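Local coordinates for genome polyprotein (Enterovirus A71, PDB 6HLW) that is the 3A protein segment of the enterovirus polyprotein and probably recruits host proteins to the membranes on which the virus replicates, at residues V24-Y27 / C28-G32. Residues are numbered along the deposited sequence; the frame is centred on the assembly and turned at random.
Sequences VRQY and CREQG
Tyr-27, in the last turn of helix 22-30, and Gln-31, just past the end of that helix, run alongside each other, the glutamine following the phenol in the same direction. Gln-31 starts with CB 3.4 Å from the carbonyl O of Tyr-27. A bend at chi2 (70°) then swings its amide alongside the phenol, with CD 4.2 Å from CZ of Tyr-27. OE1 approaches CE1 obliquely, and NE2 reaches the hydroxyl end, 3.8 Å from OH, a van der Waals contact. Amide and ring planes are only 24° apart.

Next to this pair, CB and CG of Glu-30 run past the Gln-26 carbonyl, and the carboxylate OE2 comes 3.2 Å from Gln-26 CG. The Gln-26 amide extends past the carboxylate, their planes 20° apart. NE2 of Gln-26 lies 3.4 Å from OE2 of Glu-30, but its N-H groups are badly aimed at that oxygen, and the two are not hydrogen-bonded. Four regular helical bonds, Cys-28 N to Val-24 O through Gln-31 N to Tyr-27 O (2.9 Å), carry the backbone through this turn. Gly-32, with positive phi, ends the helix in a Schellman motif with two bonds back into the last turn, one of them from its N to Arg-29 O.

SG of Cys-28 stands 4.1 Å from Val-24 CG1. Both residues pack on Leu-16 of helix 9-18 and so tie together the two helices of the hairpin, as in the soluble region of poliovirus 3A, while Ile-34 and Trp-33, whose ring also meets that of Tyr-27 nearly at right angles, further enclose the cysteine. CB of Arg-29 lies beside the carbonyl O atoms of Arg-25 and Gln-26. Beyond it the side chain stretches away to an aromatic side chain of the partner protein, while Arg-25 makes salt bridges to Asp-20 and to an acidic side chain of that protein.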
# COMPACT_ATOMS: atom_id res chain seq x y z
N VAL B 24 5.16 2.25 16.16
CA VAL B 24 3.71 2.37 16.26
C VAL B 24 3.03 1.27 15.44
O VAL B 24 2.02 0.72 15.85
CB VAL B 24 3.21 3.75 15.79
CG1 VAL B 24 1.69 3.83 15.83
CG2 VAL B 24 3.81 4.85 16.65
N ARG B 25 3.61 0.97 14.28
CA ARG B 25 3.09 -0.10 13.43
C ARG B 25 3.13 -1.43 14.16
O ARG B 25 2.19 -2.23 14.08
CB ARG B 25 3.90 -0.19 12.13
CG ARG B 25 3.76 1.02 11.21
CD ARG B 25 2.45 0.98 10.43
NE ARG B 25 2.32 2.13 9.54
CZ ARG B 25 1.33 2.28 8.66
NH1 ARG B 25 0.38 1.36 8.54
NH2 ARG B 25 1.29 3.37 7.90
N GLN B 26 4.21 -1.67 14.90
CA GLN B 26 4.37 -2.91 15.64
C GLN B 26 3.44 -2.96 16.84
O GLN B 26 2.90 -4.02 17.18
CB GLN B 26 5.82 -3.09 16.09
CG GLN B 26 6.13 -4.47 16.64
CD GLN B 26 7.56 -4.60 17.14
OE1 GLN B 26 8.35 -5.35 16.57
NE2 GLN B 26 7.89 -3.88 18.20
N TYR B 27 3.24 -1.82 17.50
CA TYR B 27 2.35 -1.75 18.65
C TYR B 27 0.91 -2.06 18.23
O TYR B 27 0.24 -2.87 18.88
CB TYR B 27 2.41 -0.36 19.30
CG TYR B 27 1.52 -0.22 20.52
CD1 TYR B 27 1.88 -0.79 21.73
CD2 TYR B 27 0.32 0.48 20.45
CE1 TYR B 27 1.08 -0.67 22.85
CE2 TYR B 27 -0.49 0.61 21.57
CZ TYR B 27 -0.11 0.03 22.76
OH TYR B 27 -0.91 0.16 23.87
N CYS B 28 0.46 -1.43 17.16
CA CYS B 28 -0.88 -1.69 16.63
C CYS B 28 -1.01 -3.16 16.24
O CYS B 28 -2.06 -3.78 16.45
CB CYS B 28 -1.16 -0.80 15.41
SG CYS B 28 -1.30 0.97 15.79
N ARG B 29 0.05 -3.72 15.67
CA ARG B 29 0.08 -5.12 15.28
C ARG B 29 -0.07 -6.03 16.50
O ARG B 29 -0.89 -6.94 16.51
CB ARG B 29 1.38 -5.44 14.54
CG ARG B 29 1.50 -6.87 14.03
CD ARG B 29 2.95 -7.24 13.79
NE ARG B 29 3.11 -8.61 13.31
CZ ARG B 29 3.13 -8.96 12.03
NH1 ARG B 29 3.00 -8.05 11.07
NH2 ARG B 29 3.27 -10.24 11.69
N GLU B 30 0.74 -5.76 17.52
CA GLU B 30 0.74 -6.56 18.74
C GLU B 30 -0.60 -6.45 19.47
O GLU B 30 -1.03 -7.41 20.12
CB GLU B 30 1.88 -6.12 19.66
CG GLU B 30 3.26 -6.46 19.13
CD GLU B 30 4.37 -5.71 19.84
OE1 GLU B 30 4.07 -4.92 20.76
OE2 GLU B 30 5.55 -5.92 19.49
N GLN B 31 -1.24 -5.30 19.36
CA GLN B 31 -2.52 -5.07 20.02
C GLN B 31 -3.67 -5.62 19.19
O GLN B 31 -4.83 -5.54 19.59
CB GLN B 31 -2.73 -3.57 20.28
CG GLN B 31 -3.31 -3.26 21.65
CD GLN B 31 -2.34 -3.51 22.78
OE1 GLN B 31 -1.25 -4.05 22.57
NE2 GLN B 31 -2.72 -3.13 23.99
N GLY B 32 -3.35 -6.16 18.02
CA GLY B 32 -4.35 -6.73 17.13
C GLY B 32 -5.17 -5.68 16.40
O GLY B 32 -6.14 -6.00 15.72